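Local coordinates for beta-Lactamase/D-Alanine Carboxypeptidase (Pseudomonas syringae pv. tomato, PDB 5EVI), which probably hydrolyses beta-lactam antibiotics to substituted beta-amino acids as a serine-based class C beta-lactamase, at residues I123-K128 / R133-Y138; T14-E19 / I34-H39; F264-M269 / S293-T298. All blocks are in the same frame, centred on the assembly; numbering follows the deposited sequence.

Interaction 1 (I123-K128 / R133-Y138)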
# COMPACT_ATOMS: atom_id res chain seq x y z
N ILE D 123 10.38 3.45 12.45
CA ILE D 123 9.79 2.83 11.25
C ILE D 123 9.37 1.38 11.49
O ILE D 123 8.30 0.97 11.04
CB ILE D 123 10.69 2.94 9.99
CG1 ILE D 123 9.91 2.48 8.74
CG2 ILE D 123 11.99 2.16 10.13
CD1 ILE D 123 10.48 3.01 7.45
N GLN D 124 10.19 0.62 12.22
CA GLN D 124 9.88 -0.77 12.57
C GLN D 124 9.34 -0.88 13.98
O GLN D 124 9.56 0.00 14.82
CB GLN D 124 11.12 -1.65 12.45
CG GLN D 124 11.64 -1.85 11.04
CD GLN D 124 10.63 -2.50 10.11
OE1 GLN D 124 10.33 -1.98 9.04
NE2 GLN D 124 10.09 -3.65 10.53
N VAL D 125 8.64 -1.98 14.23
CA VAL D 125 8.24 -2.38 15.58
C VAL D 125 9.52 -2.80 16.31
O VAL D 125 10.20 -3.71 15.85
CB VAL D 125 7.25 -3.58 15.55
CG1 VAL D 125 7.00 -4.13 16.95
CG2 VAL D 125 5.94 -3.16 14.87
N PRO D 126 9.86 -2.15 17.45
CA PRO D 126 11.10 -2.45 18.18
C PRO D 126 11.33 -3.95 18.45
O PRO D 126 10.38 -4.69 18.69
CB PRO D 126 10.93 -1.70 19.50
CG PRO D 126 10.04 -0.56 19.17
CD PRO D 126 9.08 -1.09 18.14
N GLU D 127 12.60 -4.36 18.42
CA GLU D 127 12.97 -5.77 18.46
C GLU D 127 12.71 -6.45 19.82
O GLU D 127 12.52 -7.66 19.86
CB GLU D 127 14.43 -5.97 18.03
CG GLU D 127 14.68 -7.29 17.33
CD GLU D 127 16.15 -7.60 17.11
OE1 GLU D 127 16.89 -6.72 16.60
OE2 GLU D 127 16.57 -8.73 17.43
N LYS D 128 12.67 -5.67 20.91
CA LYS D 128 12.32 -6.22 22.24
C LYS D 128 10.86 -6.68 22.35
O LYS D 128 10.53 -7.49 23.23
CB LYS D 128 12.70 -5.25 23.38
CG LYS D 128 11.68 -4.17 23.77
CD LYS D 128 12.06 -2.77 23.31
CE LYS D 128 10.84 -1.87 23.20
NZ LYS D 128 11.17 -0.48 22.76
N ARG D 133 1.20 -9.20 24.01
CA ARG D 133 1.29 -8.63 25.37
C ARG D 133 2.31 -7.48 25.43
O ARG D 133 2.00 -6.39 25.91
CB ARG D 133 1.57 -9.74 26.42
CG ARG D 133 2.53 -9.44 27.56
CD ARG D 133 1.92 -8.55 28.63
NE ARG D 133 2.80 -8.45 29.80
CZ ARG D 133 2.48 -7.86 30.96
NH1 ARG D 133 1.29 -7.28 31.14
NH2 ARG D 133 3.37 -7.84 31.94
N GLN D 134 3.51 -7.74 24.91
CA GLN D 134 4.61 -6.77 24.92
C GLN D 134 4.37 -5.56 24.00
O GLN D 134 4.95 -4.50 24.22
CB GLN D 134 5.94 -7.45 24.56
CG GLN D 134 6.41 -8.49 25.57
CD GLN D 134 7.54 -9.37 25.06
OE1 GLN D 134 8.27 -9.00 24.15
NE2 GLN D 134 7.68 -10.56 25.64
N LEU D 135 3.52 -5.73 22.99
CA LEU D 135 3.13 -4.63 22.08
C LEU D 135 2.22 -3.60 22.74
O LEU D 135 2.33 -2.41 22.45
CB LEU D 135 2.46 -5.18 20.82
CG LEU D 135 2.09 -4.17 19.72
CD1 LEU D 135 3.32 -3.47 19.16
CD2 LEU D 135 1.31 -4.85 18.60
N MSE D 136 1.30 -4.04 23.60
CA MSE D 136 0.44 -3.11 24.35
C MSE D 136 1.24 -2.37 25.38
O MSE D 136 0.99 -1.19 25.62
CB MSE D 136 -0.77 -3.81 24.98
CG MSE D 136 -1.66 -4.54 23.98
CE MSE D 136 -2.67 -4.98 21.19
N ASP D 137 2.22 -3.03 25.99
CA ASP D 137 3.15 -2.38 26.93
C ASP D 137 3.93 -1.26 26.23
O ASP D 137 4.16 -0.19 26.82
CB ASP D 137 4.14 -3.39 27.53
CG ASP D 137 3.45 -4.50 28.32
OD1 ASP D 137 2.28 -4.34 28.71
OD2 ASP D 137 4.10 -5.54 28.54
N TYR D 138 4.32 -1.52 24.98
CA TYR D 138 4.94 -0.51 24.13
C TYR D 138 3.99 0.68 23.87
O TYR D 138 4.36 1.84 24.07
CB TYR D 138 5.42 -1.12 22.80
CG TYR D 138 5.86 -0.07 21.81
CD1 TYR D 138 7.01 0.68 22.05
CD2 TYR D 138 5.12 0.21 20.66
CE1 TYR D 138 7.42 1.67 21.17
CE2 TYR D 138 5.52 1.19 19.77
CZ TYR D 138 6.67 1.92 20.03
OH TYR D 138 7.10 2.89 19.17
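A loop that folds back against the helix it leads into makes this contact: Val125, Pro126 and Lys128 of the approach meet Leu135, Tyr138 and Gln134 of helix 132-138, at the surface of the class C fold. Pro126 and Tyr138 form its middle. The proline ring comes over one face of the phenol, with Pro126 CD 4.3 Å above the ring plane and displaced toward the rim, while Pro126 CG lies 4.0 Å from Tyr138 CE1. The two side chains cross at about a right angle. The CB of Tyr138 already points to the loop, and CG, anti to the backbone N (chi1 171°), carries the ring on to Pro126; the Tyr138 side chain also touches Phe121 and Pro122 farther back in the loop. Beside this pair, one methyl of each branched chain meets the other, Val125 CG1 lying 4.3 Å from Leu135 CD1. Lys128 turns its end back toward the helix, its NZ approaching the tyrosine ring obliquely, 4.4 Å from Tyr138 CD1.

Gln134 OE1 lies 2.9 Å from Lys128 O, yet both are acceptors and no hydrogen bond joins them. What OE1 accepts is the backbone N-H of Gln130, within the short link between the segments. That bond probably helps OE1 to lie so near another acceptor. The packing across the contact is mostly apolar, a proline over one aromatic face beside a methyl pair, with Lys128 reaching the ring obliquely.

Interaction 2 (T14-E19 / I34-H39)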
# COMPACT_ATOMS: atom_id res chain seq x y z
N THR D 14 5.75 -3.05 -27.72
CA THR D 14 7.18 -2.87 -27.96
C THR D 14 7.77 -1.78 -27.06
O THR D 14 8.85 -1.95 -26.51
CB THR D 14 7.47 -2.56 -29.44
OG1 THR D 14 6.61 -1.51 -29.89
CG2 THR D 14 7.24 -3.81 -30.28
N LEU D 15 7.05 -0.67 -26.90
CA LEU D 15 7.48 0.40 -25.98
C LEU D 15 7.65 -0.09 -24.54
O LEU D 15 8.67 0.17 -23.91
CB LEU D 15 6.52 1.58 -26.03
CG LEU D 15 6.50 2.43 -27.31
CD1 LEU D 15 5.26 3.31 -27.35
CD2 LEU D 15 7.76 3.27 -27.43
N VAL D 16 6.65 -0.81 -24.01
CA VAL D 16 6.72 -1.29 -22.62
C VAL D 16 7.89 -2.25 -22.49
O VAL D 16 8.67 -2.16 -21.55
CB VAL D 16 5.41 -1.95 -22.13
CG1 VAL D 16 5.58 -2.50 -20.71
CG2 VAL D 16 4.25 -0.95 -22.15
N GLN D 17 8.04 -3.14 -23.47
CA GLN D 17 9.14 -4.09 -23.51
C GLN D 17 10.49 -3.40 -23.42
O GLN D 17 11.33 -3.77 -22.60
CB GLN D 17 9.08 -4.91 -24.80
CG GLN D 17 10.09 -6.04 -24.88
CD GLN D 17 9.84 -6.90 -26.10
OE1 GLN D 17 9.79 -6.40 -27.22
NE2 GLN D 17 9.66 -8.19 -25.88
N THR D 18 10.68 -2.38 -24.26
CA THR D 18 11.94 -1.62 -24.28
C THR D 18 12.23 -1.04 -22.89
O THR D 18 13.28 -1.32 -22.33
CB THR D 18 11.91 -0.49 -25.34
OG1 THR D 18 11.75 -1.07 -26.64
CG2 THR D 18 13.20 0.34 -25.31
N GLU D 19 11.27 -0.30 -22.35
CA GLU D 19 11.43 0.36 -21.04
C GLU D 19 11.60 -0.66 -19.90
O GLU D 19 12.38 -0.43 -18.98
CB GLU D 19 10.24 1.26 -20.68
CG GLU D 19 9.86 2.34 -21.68
CD GLU D 19 10.82 3.52 -21.76
OE1 GLU D 19 10.46 4.50 -22.45
OE2 GLU D 19 11.91 3.50 -21.16
N ILE D 34 3.81 -6.47 -15.09
CA ILE D 34 3.22 -5.12 -15.25
C ILE D 34 1.77 -5.29 -15.70
O ILE D 34 1.50 -6.02 -16.64
CB ILE D 34 4.02 -4.31 -16.31
CG1 ILE D 34 5.46 -4.09 -15.85
CG2 ILE D 34 3.34 -2.97 -16.62
CD1 ILE D 34 6.40 -3.56 -16.92
N ALA D 35 0.85 -4.65 -14.99
CA ALA D 35 -0.55 -4.50 -15.41
C ALA D 35 -0.82 -3.03 -15.70
O ALA D 35 -0.39 -2.18 -14.93
CB ALA D 35 -1.47 -4.96 -14.29
N ILE D 36 -1.52 -2.74 -16.80
CA ILE D 36 -2.01 -1.39 -17.10
C ILE D 36 -3.52 -1.42 -17.31
O ILE D 36 -4.03 -2.33 -17.95
CB ILE D 36 -1.34 -0.80 -18.38
CG1 ILE D 36 0.19 -0.91 -18.28
CG2 ILE D 36 -1.75 0.66 -18.58
CD1 ILE D 36 0.90 -0.60 -19.58
N THR D 37 -4.22 -0.41 -16.80
CA THR D 37 -5.66 -0.29 -17.04
C THR D 37 -5.90 1.10 -17.64
O THR D 37 -5.30 2.08 -17.22
CB THR D 37 -6.50 -0.59 -15.77
OG1 THR D 37 -7.90 -0.56 -16.09
CG2 THR D 37 -6.16 0.35 -14.62
N ARG D 38 -6.73 1.13 -18.69
CA ARG D 38 -7.00 2.35 -19.46
C ARG D 38 -8.47 2.28 -19.88
O ARG D 38 -8.83 1.47 -20.74
CB ARG D 38 -6.07 2.43 -20.68
CG ARG D 38 -5.39 3.77 -20.88
CD ARG D 38 -6.22 4.76 -21.70
NE ARG D 38 -6.03 4.57 -23.14
CZ ARG D 38 -6.45 5.40 -24.09
NH1 ARG D 38 -6.20 5.11 -25.37
NH2 ARG D 38 -7.11 6.53 -23.80
N HIS D 39 -9.30 3.11 -19.25
CA HIS D 39 -10.77 3.08 -19.44
C HIS D 39 -11.37 1.68 -19.29
O HIS D 39 -12.22 1.27 -20.08
CB HIS D 39 -11.14 3.70 -20.80
CG HIS D 39 -10.71 5.12 -20.96
ND1 HIS D 39 -11.26 6.15 -20.22
CD2 HIS D 39 -9.77 5.69 -21.75
CE1 HIS D 39 -10.67 7.29 -20.55
NE2 HIS D 39 -9.78 7.04 -21.48
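Ile34, midway along strand 31-38, makes the first of two methyl contacts with Val16 of helix 9-20, the N-terminal helix that packs against one face of the large antiparallel sheet. The side chain of Ile34 sets out toward the helix and runs on extended, with CG1 anti to the carbonyl carbon (chi1 -63°). This carries the terminal CD1 to 4.0 Å from Val16 CG1. The two side chains slide past one another in opposite directions, so the isoleucine lies alongside the valine.

Ala35 turns to the other face of the sheet, where helix 232-243 covers it through Ser232 and Ile236. One residue on, Ile36 returns to the face of Ile34 and repeats its extended shape; its CD1 lies 4.2 Å from Val16 CG2. Helix 349-363 shares this face, with Ile359 and Leu360 touching Ile36. Thr37 again faces helix 232-243 and hydrogen-bonds Glu240 through OG1. By His39, whose backbone has turned to positive phi (51°), the strand is over.

Val16 thus divides its branches between two alternate residues of one strand. Its CG1, anti to the backbone N (chi1 176°), serves Ile34, and CG2 serves Ile36. Farther along the helix, Glu19 ties helix 9-20 to helix 349-363 through a salt bridge to Arg358 and a hydrogen bond with His362.

All three touching residues are buried, and no hydrogen bond or salt bridge runs between the segments. The chemistry is that of branched aliphatic chains meeting by their methyls, an attraction with little directional demand, in which the alternation of the strand puts Ile34 and Ile36, and not Ala35, on the helix side.

Interaction 3 (F264-M269 / S293-T298)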
# COMPACT_ATOMS: atom_id res chain seq x y z
N PHE D 264 -3.31 15.60 5.04
CA PHE D 264 -2.17 16.52 5.26
C PHE D 264 -1.41 16.87 3.98
O PHE D 264 -1.33 16.06 3.05
CB PHE D 264 -1.21 15.89 6.28
CG PHE D 264 -1.85 15.56 7.59
CD1 PHE D 264 -1.96 16.52 8.59
CD2 PHE D 264 -2.34 14.29 7.84
CE1 PHE D 264 -2.56 16.23 9.80
CE2 PHE D 264 -2.94 13.98 9.05
CZ PHE D 264 -3.05 14.95 10.04
N LYS D 265 -0.86 18.08 3.93
CA LYS D 265 0.16 18.45 2.94
C LYS D 265 1.52 18.20 3.59
O LYS D 265 1.75 18.68 4.71
CB LYS D 265 0.03 19.93 2.53
CG LYS D 265 -1.04 20.22 1.48
CD LYS D 265 -0.44 20.41 0.08
CE LYS D 265 -1.37 19.95 -1.03
NZ LYS D 265 -2.78 20.41 -0.95
N VAL D 266 2.38 17.44 2.91
CA VAL D 266 3.72 17.05 3.43
C VAL D 266 4.72 17.30 2.31
O VAL D 266 4.92 16.45 1.45
CB VAL D 266 3.78 15.57 3.88
CG1 VAL D 266 5.12 15.25 4.55
CG2 VAL D 266 2.64 15.25 4.85
N GLY D 267 5.34 18.49 2.30
CA GLY D 267 6.05 18.97 1.11
C GLY D 267 5.08 19.04 -0.06
O GLY D 267 3.97 19.58 0.07
N GLY D 268 5.48 18.45 -1.19
CA GLY D 268 4.65 18.42 -2.39
C GLY D 268 3.61 17.28 -2.46
O GLY D 268 2.86 17.20 -3.43
N MSE D 269 3.59 16.42 -1.45
CA MSE D 269 2.72 15.24 -1.40
C MSE D 269 1.54 15.50 -0.51
O MSE D 269 1.69 16.13 0.53
CB MSE D 269 3.60 14.09 -0.88
CG MSE D 269 2.84 12.90 -0.32
SE MSE D 269 4.30 11.69 0.18
CE MSE D 269 4.23 12.14 2.09
N SER D 293 13.68 7.94 -0.28
CA SER D 293 13.84 7.40 1.09
C SER D 293 14.05 8.50 2.16
O SER D 293 13.74 8.30 3.34
CB SER D 293 14.95 6.33 1.17
OG SER D 293 14.40 5.04 1.03
N ALA D 294 14.52 9.67 1.74
CA ALA D 294 14.51 10.85 2.61
C ALA D 294 13.13 11.04 3.30
O ALA D 294 13.07 11.44 4.46
CB ALA D 294 14.89 12.09 1.82
N MSE D 295 12.05 10.68 2.60
CA MSE D 295 10.69 10.87 3.15
C MSE D 295 10.35 9.93 4.28
O MSE D 295 9.36 10.14 4.96
CB MSE D 295 9.64 10.74 2.05
CG MSE D 295 9.79 11.78 0.94
SE MSE D 295 9.25 13.58 1.52
CE MSE D 295 7.40 13.23 2.09
N LEU D 296 11.15 8.87 4.49
CA LEU D 296 11.03 8.03 5.69
C LEU D 296 11.37 8.77 7.00
O LEU D 296 10.97 8.32 8.07
CB LEU D 296 11.89 6.77 5.57
CG LEU D 296 11.50 5.75 4.48
CD1 LEU D 296 12.54 4.64 4.35
CD2 LEU D 296 10.12 5.18 4.76
N ASN D 297 12.09 9.88 6.94
CA ASN D 297 12.39 10.68 8.13
C ASN D 297 11.27 11.68 8.43
O ASN D 297 10.46 11.97 7.57
CB ASN D 297 13.71 11.42 7.98
CG ASN D 297 14.90 10.48 7.85
OD1 ASN D 297 15.99 10.93 7.50
ND2 ASN D 297 14.71 9.19 8.11
N THR D 298 11.27 12.22 9.64
CA THR D 298 10.18 13.07 10.11
C THR D 298 10.15 14.40 9.37
O THR D 298 11.15 15.10 9.34
CB THR D 298 10.27 13.28 11.63
OG1 THR D 298 10.16 12.00 12.27
CG2 THR D 298 9.16 14.18 12.14
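No flat group enters the contact of Val266 and Met269 with Met295; the one aromatic ring of the two segments, that of Phe264, packs instead on Phe111, Thr117 and Ala303. What meets here is a beta hairpin and a short 3-10 segment. Strands 262-266 and 269-271 of the large antiparallel sheet are joined by a type II' beta turn running from Val266 to Met269, with Gly267 at its positive-phi position, and the 3-10 segment 293-296 packs on the side chains that flank the turn.

Met295 brings the only side chain of its segment to this interface. It is a selenomethionine, as is Met269, and its chain folds at chi2 and chi3 (-72° and -57°), which directs the CE methyl to both hairpin partners. Val266 CG1 lies 3.9 Å from the CE of Met295, the valine and the selenomethionine sliding past each other in opposite directions. Met269 arrives differently. With its CG anti to the backbone N (chi1 161°) it reaches out extended until a bend at its last torsion, and it meets Met295 tip to tip. The modelled separation of 3.4 Å between Met269 CE and Met295 CE is tighter than normal van der Waals contact, so the exact placing of these methyls is doubtful.

Arg152 of strand 151-152 also touches both Val266 and Met269. The contact between the segments is wholly apolar. The hairpin itself is held by backbone bonds in both directions, from Met269 N to Val266 O at 3.2 Å and from Val266 N to Met269 O at 2.8 Å.

In the fold
Interactions 1 and 3 adjoin each other although their centres are 24 Å apart: Ile123 CD1 packs on Leu296 CD2 at 3.5 Å. Interaction 2 lies on the opposite side of the chain's centre from interaction 1, 42 Å away between centres. Interactions 2 and 3 both reach the large antiparallel sheet, with their nearest atoms about 21 Å apart. The probable catalytic centre, Ser68 and Lys71 of an SxxK pattern with Tyr154 and Lys318, lies close to interaction 3: Leu296 touches Tyr154, and the side chain of Met295 lies near the pattern without touching it. Interaction 1 connects through Ile123, which bonds the backbone of Asn156, two residues after Tyr154.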